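Local atomic coordinates of Sso-CP2 metallo-carboxypetidase (Sulfolobus solfataricus, PDB entry 4MMO), a protein that binds zinc and probably acts as a metallo-carboxypeptidase of the M20 family, cleaving residues from the C-terminal end of peptides. Residues M359-K364 with L431-I436; E26-L31 with A43-T48. All blocks are in the same frame, centred on the assembly; numbering follows the deposited sequence.

Contact 1 of 2, residues M359-K364 with L431-I436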
loop_
_atom_site.group_PDB
_atom_site.type_symbol
_atom_site.label_atom_id
_atom_site.label_comp_id
_atom_site.label_asym_id
_atom_site.label_seq_id
_atom_site.Cartn_x
_atom_site.Cartn_y
_atom_site.Cartn_z
ATOM N N MET A 359 16.714 32.052 -26.856
ATOM C CA MET A 359 15.697 31.878 -25.829
ATOM C C MET A 359 15.976 32.770 -24.609
ATOM O O MET A 359 15.073 33.420 -24.085
ATOM C CB MET A 359 15.646 30.404 -25.422
ATOM C CG MET A 359 14.365 29.976 -24.761
ATOM S SD MET A 359 12.894 30.053 -25.814
ATOM C CE MET A 359 13.139 28.642 -26.884
ATOM N N ILE A 360 17.228 32.804 -24.168
ATOM C CA ILE A 360 17.631 33.678 -23.065
ATOM C C ILE A 360 17.378 35.157 -23.377
ATOM O O ILE A 360 16.863 35.898 -22.542
ATOM C CB ILE A 360 19.122 33.482 -22.714
ATOM C CG1 ILE A 360 19.315 32.125 -22.035
ATOM C CG2 ILE A 360 19.630 34.611 -21.796
ATOM C CD1 ILE A 360 20.761 31.761 -21.744
ATOM N N GLU A 361 17.747 35.586 -24.577
ATOM C CA GLU A 361 17.661 36.998 -24.929
ATOM C C GLU A 361 16.204 37.432 -25.097
ATOM O O GLU A 361 15.809 38.505 -24.633
ATOM C CB GLU A 361 18.475 37.281 -26.198
ATOM C CG GLU A 361 18.503 38.752 -26.621
ATOM C CD GLU A 361 19.285 38.994 -27.907
ATOM O OE1 GLU A 361 18.870 39.870 -28.696
ATOM O OE2 GLU A 361 20.310 38.314 -28.136
ATOM N N SER A 362 15.402 36.596 -25.747
ATOM C CA SER A 362 13.983 36.897 -25.928
ATOM C C SER A 362 13.255 36.961 -24.589
ATOM O O SER A 362 12.410 37.833 -24.374
ATOM C CB SER A 362 13.315 35.859 -26.835
ATOM O OG SER A 362 13.499 34.546 -26.338
ATOM N N ALA A 363 13.583 36.042 -23.687
ATOM C CA ALA A 363 12.929 36.003 -22.380
ATOM C C ALA A 363 13.228 37.292 -21.626
ATOM O O ALA A 363 12.364 37.875 -20.975
ATOM C CB ALA A 363 13.412 34.801 -21.586
ATOM N N LYS A 364 14.473 37.727 -21.741
ATOM C CA LYS A 364 14.959 38.921 -21.074
ATOM C C LYS A 364 14.222 40.164 -21.573
ATOM O O LYS A 364 13.792 41.006 -20.786
ATOM C CB LYS A 364 16.453 39.035 -21.341
ATOM C CG LYS A 364 17.199 39.969 -20.433
ATOM C CD LYS A 364 18.690 39.821 -20.676
ATOM C CE LYS A 364 19.499 40.733 -19.781
ATOM N NZ LYS A 364 19.299 40.400 -18.347
ATOM N N LEU A 431 11.404 33.519 -32.113
ATOM C CA LEU A 431 11.419 33.116 -33.517
ATOM C C LEU A 431 12.058 34.175 -34.427
ATOM O O LEU A 431 12.574 33.852 -35.492
ATOM C CB LEU A 431 9.995 32.818 -34.003
ATOM C CG LEU A 431 9.258 31.601 -33.414
ATOM C CD1 LEU A 431 7.809 31.618 -33.848
ATOM C CD2 LEU A 431 9.907 30.293 -33.832
ATOM N N LYS A 432 11.987 35.438 -34.023
ATOM C CA LYS A 432 12.604 36.520 -34.788
ATOM C C LYS A 432 14.114 36.479 -34.617
ATOM O O LYS A 432 14.870 36.810 -35.525
ATOM C CB LYS A 432 12.073 37.874 -34.317
ATOM C CG LYS A 432 10.706 38.240 -34.863
ATOM C CD LYS A 432 10.119 39.429 -34.123
ATOM C CE LYS A 432 9.141 40.195 -34.993
ATOM N NZ LYS A 432 8.221 41.041 -34.185
ATOM N N LEU A 433 14.536 36.033 -33.441
ATOM C CA LEU A 433 15.917 36.132 -33.005
ATOM C C LEU A 433 16.739 34.897 -33.376
ATOM O O LEU A 433 17.908 35.011 -33.759
ATOM C CB LEU A 433 15.913 36.329 -31.492
ATOM C CG LEU A 433 17.177 36.770 -30.769
ATOM C CD1 LEU A 433 17.794 38.004 -31.408
ATOM C CD2 LEU A 433 16.805 37.041 -29.331
ATOM N N TYR A 434 16.126 33.721 -33.269
ATOM C CA TYR A 434 16.810 32.464 -33.577
ATOM C C TYR A 434 17.479 32.451 -34.956
ATOM O O TYR A 434 18.637 32.047 -35.077
ATOM C CB TYR A 434 15.843 31.281 -33.458
ATOM C CG TYR A 434 16.429 29.964 -33.915
ATOM C CD1 TYR A 434 17.552 29.428 -33.297
ATOM C CD2 TYR A 434 15.861 29.255 -34.961
ATOM C CE1 TYR A 434 18.090 28.226 -33.710
ATOM C CE2 TYR A 434 16.390 28.047 -35.378
ATOM C CZ TYR A 434 17.503 27.538 -34.751
ATOM O OH TYR A 434 18.031 26.341 -35.169
ATOM N N PRO A 435 16.760 32.894 -36.000
ATOM C CA PRO A 435 17.357 32.799 -37.337
ATOM C C PRO A 435 18.480 33.809 -37.620
ATOM O O PRO A 435 19.241 33.590 -38.561
ATOM C CB PRO A 435 16.166 33.035 -38.273
ATOM C CG PRO A 435 15.195 33.806 -37.475
ATOM C CD PRO A 435 15.373 33.386 -36.051
ATOM N N ILE A 436 18.593 34.876 -36.832
ATOM C CA ILE A 436 19.632 35.878 -37.083
ATOM C C ILE A 436 20.923 35.584 -36.315
ATOM O O ILE A 436 21.983 36.099 -36.663
ATOM C CB ILE A 436 19.152 37.333 -36.798
ATOM C CG1 ILE A 436 18.902 37.573 -35.307
ATOM C CG2 ILE A 436 17.905 37.638 -37.613
ATOM C CD1 ILE A 436 18.608 39.026 -34.959
#
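Leu433 and Glu361 carry this contact, their side chains crossing at about a right angle between helix 354-367 and helix 417-433. The isobutyl group of Leu433 reaches out to the neighbouring helix and lays both methyls against the glutamate. CD2 lies alongside the aliphatic part, 3.6 Å from Glu361 CB and the same from Glu361 CG, and comes within 3.5 Å of the carboxylate carbon CD. CD1 lies nearer the carboxylate end, 3.5 Å from OE1 of Glu361. Glu361 can offer this whole length because its chain is extended, with CG anti to the backbone N (chi1 -177°) and CD anti to CA (chi2 -178°). Leu433 CD2 also comes within 3.9 Å of the backbone N of Ser362, on helix 354-367, while the serine CB is more distant. The hydroxyl of Ser362 is turned back to its own helix, hydrogen-bonded to the carbonyl O of Ala358 one turn earlier. Deeper between the two helices, Ser362 packs on His426 and Glu429, and Met359 on Phe430. No hydrogen bond or salt bridge joins the segments 359-364 and 431-436, so they are held by van der Waals contact: the leucine shields the methylenes of an otherwise exposed glutamate but offers its carboxylate no polar partner.

Contact 2 of 2, residues E26-L31 with A43-T48. With SO4 (sulfate ion), chain E.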
loop_
_atom_site.group_PDB
_atom_site.type_symbol
_atom_site.label_atom_id
_atom_site.label_comp_id
_atom_site.label_asym_id
_atom_site.label_seq_id
_atom_site.Cartn_x
_atom_site.Cartn_y
_atom_site.Cartn_z
ATOM N N GLU A 26 -10.775 13.218 -29.831
ATOM C CA GLU A 26 -11.452 14.465 -30.176
ATOM C C GLU A 26 -10.468 15.630 -30.140
ATOM O O GLU A 26 -10.427 16.453 -31.054
ATOM C CB GLU A 26 -12.607 14.739 -29.211
ATOM N N THR A 27 -9.678 15.688 -29.073
ATOM C CA THR A 27 -8.712 16.759 -28.888
ATOM C C THR A 27 -7.692 16.776 -30.019
ATOM O O THR A 27 -7.416 17.827 -30.590
ATOM C CB THR A 27 -7.997 16.621 -27.541
ATOM O OG1 THR A 27 -8.972 16.654 -26.491
ATOM C CG2 THR A 27 -6.985 17.756 -27.337
ATOM N N ALA A 28 -7.149 15.607 -30.351
ATOM C CA ALA A 28 -6.179 15.496 -31.435
ATOM C C ALA A 28 -6.769 15.973 -32.758
ATOM O O ALA A 28 -6.080 16.600 -33.560
ATOM C CB ALA A 28 -5.687 14.063 -31.563
ATOM N N ASN A 29 -8.044 15.677 -32.983
ATOM C CA ASN A 29 -8.709 16.085 -34.215
ATOM C C ASN A 29 -8.976 17.581 -34.249
ATOM O O ASN A 29 -8.810 18.225 -35.281
ATOM C CB ASN A 29 -10.022 15.321 -34.402
ATOM C CG ASN A 29 -9.877 14.148 -35.349
ATOM O OD1 ASN A 29 -9.674 14.330 -36.549
ATOM N ND2 ASN A 29 -9.979 12.937 -34.813
ATOM N N TYR A 30 -9.410 18.123 -33.116
ATOM C CA TYR A 30 -9.620 19.553 -32.987
ATOM C C TYR A 30 -8.291 20.264 -33.214
ATOM O O TYR A 30 -8.214 21.252 -33.947
ATOM C CB TYR A 30 -10.165 19.883 -31.596
ATOM C CG TYR A 30 -10.031 21.338 -31.214
ATOM C CD1 TYR A 30 -11.006 22.261 -31.567
ATOM C CD2 TYR A 30 -8.926 21.790 -30.500
ATOM C CE1 TYR A 30 -10.886 23.595 -31.217
ATOM C CE2 TYR A 30 -8.796 23.123 -30.150
ATOM C CZ TYR A 30 -9.778 24.020 -30.512
ATOM O OH TYR A 30 -9.655 25.344 -30.164
ATOM N N LEU A 31 -7.238 19.741 -32.592
ATOM C CA LEU A 31 -5.924 20.366 -32.674
ATOM C C LEU A 31 -5.437 20.366 -34.117
ATOM O O LEU A 31 -4.959 21.385 -34.608
ATOM C CB LEU A 31 -4.923 19.659 -31.757
ATOM C CG LEU A 31 -3.552 20.325 -31.584
ATOM C CD1 LEU A 31 -3.670 21.785 -31.127
ATOM C CD2 LEU A 31 -2.716 19.526 -30.595
ATOM N N ALA A 43 -2.122 19.884 -41.787
ATOM C CA ALA A 43 -1.761 19.171 -40.564
ATOM C C ALA A 43 -2.259 17.732 -40.651
ATOM O O ALA A 43 -3.308 17.470 -41.243
ATOM C CB ALA A 43 -2.355 19.864 -39.353
ATOM N N ASN A 44 -1.512 16.810 -40.047
ATOM C CA ASN A 44 -1.807 15.385 -40.157
ATOM C C ASN A 44 -1.935 14.690 -38.808
ATOM O O ASN A 44 -1.090 14.859 -37.930
ATOM C CB ASN A 44 -0.716 14.690 -40.972
ATOM C CG ASN A 44 -0.503 15.334 -42.327
ATOM O OD1 ASN A 44 -1.272 15.105 -43.260
ATOM N ND2 ASN A 44 0.547 16.143 -42.444
ATOM N N LEU A 45 -3.005 13.915 -38.648
ATOM C CA LEU A 45 -3.092 12.948 -37.562
ATOM C C LEU A 45 -2.343 11.706 -37.996
ATOM O O LEU A 45 -2.744 11.030 -38.946
ATOM C CB LEU A 45 -4.541 12.575 -37.252
ATOM C CG LEU A 45 -5.381 13.517 -36.393
ATOM C CD1 LEU A 45 -6.756 12.914 -36.184
ATOM C CD2 LEU A 45 -4.719 13.787 -35.057
ATOM N N GLU A 46 -1.249 11.415 -37.304
ATOM C CA GLU A 46 -0.431 10.253 -37.617
ATOM C C GLU A 46 -0.602 9.198 -36.538
ATOM O O GLU A 46 -0.580 9.499 -35.343
ATOM C CB GLU A 46 1.028 10.669 -37.786
ATOM C CG GLU A 46 1.249 11.454 -39.072
ATOM C CD GLU A 46 2.613 12.094 -39.156
ATOM O OE1 GLU A 46 3.260 12.263 -38.104
ATOM O OE2 GLU A 46 3.036 12.434 -40.279
ATOM N N LYS A 47 -0.795 7.961 -36.977
ATOM C CA LYS A 47 -1.136 6.870 -36.078
ATOM C C LYS A 47 0.090 6.326 -35.362
ATOM O O LYS A 47 1.201 6.340 -35.897
ATOM C CB LYS A 47 -1.821 5.745 -36.857
ATOM N N THR A 48 -0.127 5.859 -34.139
ATOM C CA THR A 48 0.893 5.155 -33.380
ATOM C C THR A 48 0.223 3.942 -32.758
ATOM O O THR A 48 -0.984 3.756 -32.904
ATOM C CB THR A 48 1.494 6.036 -32.266
ATOM O OG1 THR A 48 0.494 6.318 -31.279
ATOM C CG2 THR A 48 2.025 7.344 -32.839
HETATM S S SO4 E . -11.868 9.697 -27.343
HETATM O O1 SO4 E . -12.609 8.572 -27.909
HETATM O O2 SO4 E . -12.155 10.906 -28.112
HETATM O O3 SO4 E . -12.272 9.899 -25.952
HETATM O O4 SO4 E . -10.435 9.407 -27.396
#
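A small, largely apolar helix-on-sheet contact joins helix 24-39 to the edge strand 43-46 of the mixed sheet, with Leu45 as the one strand residue that meets the helix segment closely. Its CG lies beside the backbone N and anti to the carbonyl carbon (chi1 -80°), a setting from which the two methyls divide between successive helix residues. CD2 rests on Ala28, 3.6 Å from the methyl CB and 3.5 Å from the backbone O of the same residue. CD1 faces the amide of Asn29, with OD1 at 3.3 Å and ND2 at 3.5 Å, and the two side chains cross at about a right angle. The Asn29 amide is tethered by a hydrogen bond from ND2 to the carbonyl of Asp25, one turn back. With an alanine here instead of Leu45, the Asn29 amide is likely to lose its apolar neighbour and a gap to open over the Ala28 methyl. Leu45 also touches Val54 of the adjacent strand and Lys32 of the helix. At the start of helix 24-39, a sulfate, probably from the crystallisation liquor, accepts a hydrogen bond from Glu26 N to O2 (3.2 Å), and others from the backbone N of Gly23 and Asp25, as anions do at helix N-termini. The helix packed on the edge strand that follows it belongs to the alpha/beta architecture of M20 catalytic domains.

Overall arrangement
From the N terminus, the chain runs through helix 24-39 and turns over a few residues into strand 43-46, where contact 2 closes a short local loop at one edge of the mixed sheet. The chain then passes through the sheet's inner strands, the zinc ligands His71, Asp104 and Glu163, and the antiparallel sheet of the dimerisation region before returning. Contact 1 opens at helix 354-367 and, with 66 residues between its segments, brings helix 417-433 near the C terminus against it. The two loops follow in series, neither nested nor crossed. Their centres lie 30 Å apart, contact 2 tying helix to sheet edge and contact 1 joining two helices.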